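Local coordinates for CELL division control protein 6 (Pyrobaculum aerophilum, PDB 1FNN) that probably takes part in regulating DNA replication as an ATP-binding AAA-type factor of the Cdc6/Cdc18 family, at residues A114-V117 against E118-E122; K302-T306 against P307-F311. All blocks are in the same frame, centred on the assembly; numbering follows the deposited sequence.

Contact 1: residues A114-V117 against E118-E122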
ATOM      1  N   ALA A 114     -32.200   7.891 -16.509  1.00 48.37           N
ATOM      2  CA  ALA A 114     -33.645   7.810 -16.214  1.00 47.40           C
ATOM      3  C   ALA A 114     -34.031   6.366 -15.867  1.00 42.22           C
ATOM      4  O   ALA A 114     -34.880   6.164 -14.993  1.00 46.63           O
ATOM      5  CB  ALA A 114     -34.386   8.311 -17.446  1.00 50.56           C
ATOM      6  N   LEU A 115     -33.527   5.404 -16.612  1.00 44.79           N
ATOM      7  CA  LEU A 115     -33.833   3.983 -16.297  1.00 47.10           C
ATOM      8  C   LEU A 115     -33.372   3.584 -14.895  1.00 44.65           C
ATOM      9  O   LEU A 115     -34.094   2.998 -14.087  1.00 44.22           O
ATOM     10  CB  LEU A 115     -33.188   3.077 -17.341  1.00 45.40           C
ATOM     11  CG  LEU A 115     -33.470   1.556 -17.216  1.00 44.27           C
ATOM     12  CD1 LEU A 115     -34.954   1.251 -17.305  1.00 48.69           C
ATOM     13  CD2 LEU A 115     -32.704   0.797 -18.287  1.00 47.03           C
ATOM     14  N   LEU A 116     -32.164   4.013 -14.539  1.00 46.70           N
ATOM     15  CA  LEU A 116     -31.603   3.743 -13.204  1.00 43.40           C
ATOM     16  C   LEU A 116     -32.423   4.430 -12.153  1.00 43.04           C
ATOM     17  O   LEU A 116     -32.824   3.843 -11.135  1.00 43.33           O
ATOM     18  CB  LEU A 116     -30.104   4.150 -13.170  1.00 39.52           C
ATOM     19  CG  LEU A 116     -29.527   4.200 -11.734  1.00 42.55           C
ATOM     20  CD1 LEU A 116     -29.586   2.800 -11.128  1.00 36.72           C
ATOM     21  CD2 LEU A 116     -28.127   4.788 -11.747  1.00 41.61           C
ATOM     22  N   VAL A 117     -32.844   5.684 -12.402  1.00 46.44           N
ATOM     23  CA  VAL A 117     -33.750   6.321 -11.421  1.00 44.61           C
ATOM     24  C   VAL A 117     -35.058   5.579 -11.299  1.00 45.14           C
ATOM     25  O   VAL A 117     -35.633   5.398 -10.219  1.00 46.24           O
ATOM     26  CB  VAL A 117     -33.977   7.800 -11.834  1.00 49.47           C
ATOM     27  CG1 VAL A 117     -35.112   8.427 -11.061  1.00 41.27           C
ATOM     28  CG2 VAL A 117     -32.672   8.574 -11.634  1.00 51.07           C
ATOM     29  N   GLU A 118     -35.677   5.210 -12.435  1.00 47.43           N
ATOM     30  CA  GLU A 118     -36.968   4.487 -12.371  1.00 46.34           C
ATOM     31  C   GLU A 118     -36.887   3.209 -11.555  1.00 39.84           C
ATOM     32  O   GLU A 118     -37.695   2.883 -10.645  1.00 41.89           O
ATOM     33  CB  GLU A 118     -37.366   4.153 -13.831  1.00 46.61           C
ATOM     34  CG  GLU A 118     -38.652   3.312 -13.871  1.00 58.08           C
ATOM     35  CD  GLU A 118     -38.792   2.634 -15.224  1.00 57.72           C
ATOM     36  OE1 GLU A 118     -38.790   3.334 -16.256  1.00 61.92           O
ATOM     37  OE2 GLU A 118     -38.906   1.393 -15.278  1.00 61.31           O
ATOM     38  N   HIS A 119     -35.838   2.423 -11.831  1.00 41.35           N
ATOM     39  CA  HIS A 119     -35.679   1.167 -11.070  1.00 39.40           C
ATOM     40  C   HIS A 119     -35.468   1.425  -9.589  1.00 42.13           C
ATOM     41  O   HIS A 119     -36.127   0.789  -8.751  1.00 43.04           O
ATOM     42  CB  HIS A 119     -34.551   0.320 -11.668  1.00 38.56           C
ATOM     43  CG  HIS A 119     -35.005  -0.607 -12.754  1.00 48.22           C
ATOM     44  ND1 HIS A 119     -35.244  -1.950 -12.520  1.00 49.50           N
ATOM     45  CD2 HIS A 119     -35.261  -0.382 -14.072  1.00 46.42           C
ATOM     46  CE1 HIS A 119     -35.631  -2.510 -13.659  1.00 47.92           C
ATOM     47  NE2 HIS A 119     -35.649  -1.585 -14.609  1.00 48.34           N
ATOM     48  N   LEU A 120     -34.633   2.418  -9.217  1.00 42.94           N
ATOM     49  CA  LEU A 120     -34.404   2.703  -7.786  1.00 41.32           C
ATOM     50  C   LEU A 120     -35.689   3.101  -7.075  1.00 42.05           C
ATOM     51  O   LEU A 120     -36.050   2.684  -5.980  1.00 41.18           O
ATOM     52  CB  LEU A 120     -33.357   3.829  -7.658  1.00 43.32           C
ATOM     53  CG  LEU A 120     -31.895   3.490  -8.003  1.00 47.29           C
ATOM     54  CD1 LEU A 120     -31.028   4.752  -7.960  1.00 39.18           C
ATOM     55  CD2 LEU A 120     -31.331   2.408  -7.080  1.00 40.77           C
ATOM     56  N   ARG A 121     -36.472   3.941  -7.762  1.00 48.74           N
ATOM     57  CA  ARG A 121     -37.759   4.417  -7.275  1.00 48.38           C
ATOM     58  C   ARG A 121     -38.842   3.352  -7.267  1.00 50.35           C
ATOM     59  O   ARG A 121     -39.393   3.056  -6.197  1.00 50.47           O
ATOM     60  CB  ARG A 121     -38.246   5.580  -8.155  1.00 60.08           C
ATOM     61  CG  ARG A 121     -39.615   6.108  -7.740  1.00 67.95           C
ATOM     62  CD  ARG A 121     -40.006   7.329  -8.578  1.00 70.84           C
ATOM     63  NE  ARG A 121     -41.001   8.077  -7.828  1.00 80.60           N
ATOM     64  CZ  ARG A 121     -41.173   9.387  -7.772  1.00 88.14           C
ATOM     65  NH1 ARG A 121     -40.403  10.232  -8.443  1.00 88.68           N
ATOM     66  NH2 ARG A 121     -42.162   9.848  -7.010  1.00 89.97           N
ATOM     67  N   GLU A 122     -39.075   2.694  -8.401  1.00 50.62           N
ATOM     68  CA  GLU A 122     -40.197   1.743  -8.468  1.00 52.19           C
ATOM     69  C   GLU A 122     -39.980   0.454  -7.724  1.00 54.73           C
ATOM     70  O   GLU A 122     -40.921  -0.278  -7.389  1.00 54.14           O
ATOM     71  CB  GLU A 122     -40.484   1.454  -9.956  1.00 57.02           C
ATOM     72  CG  GLU A 122     -40.809   2.730 -10.732  1.00 68.53           C
ATOM     73  CD  GLU A 122     -41.850   3.623 -10.084  1.00 71.65           C
ATOM     74  OE1 GLU A 122     -42.572   3.144  -9.180  1.00 79.99           O
ATOM     75  OE2 GLU A 122     -41.963   4.811 -10.465  1.00 74.90           O
TER
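The imidazole of His-119 turns its edge to the carbonyl of Leu-115, whose oxygen lies in the ring plane 3.6 Å from CD2. The same carbon meets Leu-115 CD1, also at 3.6 Å, and the two side chains lie next to each other, pointing the same way. These are i, i+4 neighbours along helix 109-122 of the AAA domain. Leu-115 reaches this position because its CG stands anti to the backbone N (chi1 -177°), carrying CD1 towards the next turn. Through ND1 the ring is hydrogen-bonded to NH2 of Arg-123. Replacing His-119 by alanine is likely to leave Leu-115 CD1 without the ring beside it and Arg-123 NH2 without its nitrogen partner. Leu-116 and Leu-120 are both buried, where branched aliphatic chains suit the setting: Leu-116 meets Ile-91 and Ile-94 of helix 87-97 and, with Val-117, Leu-148 of helix 139-148. Leu-116 slants across Leu-120, with CD1 3.9 Å from CG. Four successive backbone bonds hold the turns together, from Glu-118 N to Ala-114 O (2.8 Å) through Arg-121 N to Val-117 O (3.0 Å). Leu-120 CG also sits 3.3 Å from Leu-116 O, the oxygen that accepts the hydrogen bond from Leu-120 N.

Contact 2: residues K302-T306 against P307-F311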
ATOM      1  N   LYS A 302      26.610 -10.966   5.200  1.00 38.17           N
ATOM      2  CA  LYS A 302      26.891 -12.264   4.633  1.00 45.85           C
ATOM      3  C   LYS A 302      27.286 -13.298   5.674  1.00 49.76           C
ATOM      4  O   LYS A 302      26.890 -14.460   5.559  1.00 49.81           O
ATOM      5  CB  LYS A 302      27.985 -12.191   3.555  1.00 44.93           C
ATOM      6  CG  LYS A 302      27.447 -11.729   2.226  1.00 49.50           C
ATOM      7  CD  LYS A 302      28.525 -11.143   1.342  1.00 54.58           C
ATOM      8  CE  LYS A 302      28.457 -11.694  -0.073  1.00 56.65           C
ATOM      9  NZ  LYS A 302      29.221 -12.986  -0.125  1.00 54.59           N
ATOM     10  N   ILE A 303      28.073 -12.911   6.654  1.00 51.22           N
ATOM     11  CA  ILE A 303      28.505 -13.752   7.755  1.00 52.88           C
ATOM     12  C   ILE A 303      27.362 -13.980   8.736  1.00 51.94           C
ATOM     13  O   ILE A 303      27.198 -15.084   9.258  1.00 53.07           O
ATOM     14  CB  ILE A 303      29.698 -13.111   8.491  1.00 54.60           C
ATOM     15  CG1 ILE A 303      30.947 -13.198   7.589  1.00 56.63           C
ATOM     16  CG2 ILE A 303      30.005 -13.708   9.850  1.00 54.75           C
ATOM     17  CD1 ILE A 303      32.001 -12.163   7.941  1.00 60.61           C
ATOM     18  N   SER A 304      26.656 -12.933   9.146  1.00 46.49           N
ATOM     19  CA  SER A 304      25.600 -13.111  10.127  1.00 49.51           C
ATOM     20  C   SER A 304      24.469 -14.008   9.604  1.00 47.99           C
ATOM     21  O   SER A 304      23.824 -14.652  10.431  1.00 49.59           O
ATOM     22  CB  SER A 304      25.031 -11.754  10.554  1.00 44.50           C
ATOM     23  OG  SER A 304      24.263 -11.240   9.460  1.00 50.07           O
ATOM     24  N   HIS A 305      24.071 -13.965   8.351  1.00 47.09           N
ATOM     25  CA  HIS A 305      22.862 -14.597   7.844  1.00 52.97           C
ATOM     26  C   HIS A 305      21.624 -14.088   8.594  1.00 53.15           C
ATOM     27  O   HIS A 305      20.535 -14.688   8.635  1.00 50.65           O
ATOM     28  CB  HIS A 305      22.919 -16.140   7.916  1.00 53.68           C
ATOM     29  CG  HIS A 305      23.818 -16.652   6.832  1.00 58.32           C
ATOM     30  ND1 HIS A 305      23.352 -17.075   5.610  1.00 64.60           N
ATOM     31  CD2 HIS A 305      25.173 -16.800   6.797  1.00 63.74           C
ATOM     32  CE1 HIS A 305      24.367 -17.468   4.856  1.00 64.43           C
ATOM     33  NE2 HIS A 305      25.480 -17.309   5.557  1.00 66.95           N
ATOM     34  N   THR A 306      21.693 -12.849   9.040  1.00 46.10           N
ATOM     35  CA  THR A 306      20.742 -12.268   9.998  1.00 46.30           C
ATOM     36  C   THR A 306      20.304 -10.983   9.355  1.00 44.75           C
ATOM     37  O   THR A 306      21.012 -10.525   8.435  1.00 43.80           O
ATOM     38  CB  THR A 306      21.535 -12.168  11.306  1.00 54.40           C
ATOM     39  OG1 THR A 306      20.785 -12.673  12.415  1.00 58.40           O
ATOM     40  CG2 THR A 306      22.038 -10.781  11.636  1.00 38.41           C
ATOM     41  N   PRO A 307      19.040 -10.598   9.450  1.00 45.54           N
ATOM     42  CA  PRO A 307      18.571  -9.359   8.827  1.00 43.99           C
ATOM     43  C   PRO A 307      19.411  -8.150   9.249  1.00 41.90           C
ATOM     44  O   PRO A 307      19.697  -7.267   8.421  1.00 41.64           O
ATOM     45  CB  PRO A 307      17.119  -9.238   9.289  1.00 44.14           C
ATOM     46  CG  PRO A 307      16.726 -10.666   9.617  1.00 44.16           C
ATOM     47  CD  PRO A 307      17.979 -11.227  10.289  1.00 45.84           C
ATOM     48  N   TYR A 308      19.764  -8.036  10.528  1.00 40.51           N
ATOM     49  CA  TYR A 308      20.512  -6.868  10.992  1.00 41.11           C
ATOM     50  C   TYR A 308      21.892  -7.174  11.568  1.00 41.36           C
ATOM     51  O   TYR A 308      22.175  -8.275  12.047  1.00 39.90           O
ATOM     52  CB  TYR A 308      19.761  -6.119  12.106  1.00 41.04           C
ATOM     53  CG  TYR A 308      18.416  -5.630  11.637  1.00 44.28           C
ATOM     54  CD1 TYR A 308      17.285  -6.466  11.790  1.00 44.90           C
ATOM     55  CD2 TYR A 308      18.252  -4.390  11.058  1.00 38.33           C
ATOM     56  CE1 TYR A 308      16.043  -6.024  11.359  1.00 41.97           C
ATOM     57  CE2 TYR A 308      17.012  -3.972  10.639  1.00 41.99           C
ATOM     58  CZ  TYR A 308      15.901  -4.791  10.789  1.00 42.30           C
ATOM     59  OH  TYR A 308      14.686  -4.313  10.344  1.00 41.46           O
ATOM     60  N   ILE A 309      22.826  -6.221  11.373  1.00 42.45           N
ATOM     61  CA  ILE A 309      24.112  -6.329  12.090  1.00 40.76           C
ATOM     62  C   ILE A 309      24.279  -5.002  12.814  1.00 40.78           C
ATOM     63  O   ILE A 309      23.629  -3.983  12.569  1.00 41.03           O
ATOM     64  CB  ILE A 309      25.298  -6.761  11.250  1.00 43.99           C
ATOM     65  CG1 ILE A 309      25.460  -5.948   9.953  1.00 48.22           C
ATOM     66  CG2 ILE A 309      25.251  -8.224  10.838  1.00 42.12           C
ATOM     67  CD1 ILE A 309      26.170  -4.640  10.106  1.00 44.43           C
ATOM     68  N   THR A 310      25.068  -4.992  13.862  1.00 34.27           N
ATOM     69  CA  THR A 310      25.234  -3.809  14.699  1.00 37.57           C
ATOM     70  C   THR A 310      26.216  -2.826  14.073  1.00 36.47           C
ATOM     71  O   THR A 310      27.026  -3.261  13.255  1.00 37.31           O
ATOM     72  CB  THR A 310      25.724  -4.183  16.111  1.00 48.83           C
ATOM     73  OG1 THR A 310      27.008  -4.812  16.023  1.00 55.75           O
ATOM     74  CG2 THR A 310      24.750  -5.143  16.776  1.00 32.17           C
ATOM     75  N   PHE A 311      26.240  -1.571  14.438  1.00 37.68           N
ATOM     76  CA  PHE A 311      27.230  -0.601  13.980  1.00 41.70           C
ATOM     77  C   PHE A 311      28.629  -1.065  14.390  1.00 44.39           C
ATOM     78  O   PHE A 311      29.558  -1.019  13.571  1.00 38.28           O
ATOM     79  CB  PHE A 311      26.915   0.812  14.471  1.00 43.22           C
ATOM     80  CG  PHE A 311      27.933   1.846  13.998  1.00 47.02           C
ATOM     81  CD1 PHE A 311      27.651   2.656  12.920  1.00 51.88           C
ATOM     82  CD2 PHE A 311      29.147   1.990  14.629  1.00 54.05           C
ATOM     83  CE1 PHE A 311      28.559   3.598  12.475  1.00 57.22           C
ATOM     84  CE2 PHE A 311      30.068   2.927  14.195  1.00 59.97           C
ATOM     85  CZ  PHE A 311      29.767   3.731  13.113  1.00 48.24           C
TER
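Ser-304 and Ile-309 face each other across the bend: the methyl CG2 of the isoleucine lies 3.5 Å from Ser-304 CB and equally far from OG, so one methyl spans both atoms of the small side chain. A serine suits the place, being short enough to admit the methyl while still offering a hydroxyl to the backbone. Its OG sits between the backbone N and the carbonyl carbon (chi1 72°), and there it accepts a bond of 3.1 Å from Thr-306 N, bent to 140°. This is an ST turn at the end of helix 288-304. The hydroxyl is also hydrogen-bonded to the carbonyl oxygen of Leu-301, so it is gripped from two parts of the main chain. Between Ser-304 and Thr-306, His-305 takes a positive phi (57°), the left-handed step with which the chain leaves the helix.

The turn leads from helix 288-304 of the C-terminal winged-helix domain into strand 309-310, the edge strand that pairs with 364-367 through backbone bonds between Ile-309 and Ile-366. Ile-309 keeps CG2 beside its own backbone N, anti to the carbonyl carbon, and this directs the methyl at the serine while the rest of the chain leads away.

At the middle of the bend, Thr-306 and Pro-307 stand at about a right angle to each other, with OG1 3.8 Å from the proline CD. Pro-307, whose ring restricts phi, is buried against Ile-219 and Met-222 of helix 217-227, in the lid region. Tyr-308 turns away from the helix end, and its OH is hydrogen-bonded to Asp-225 OD2 on that same lid helix.

From the N terminus the chain first reaches contact 1, in helix 109-122 of the AAA domain; its segments adjoin within one helix, so it closes no loop and only joins consecutive turns. Past the rest of that domain and the lid region comes contact 2, which rounds the short bend from helix 288-304 into strand 309-310 of the winged-helix domain. The two lie in series, neither nested nor crossed, on opposite sides of the chain's centre, with centres 65 Å apart and nearest atoms about 49 Å apart. Contact 1 borders the helices flanking the parallel sheet, whereas contact 2 sits where the winged-helix domain meets the lid.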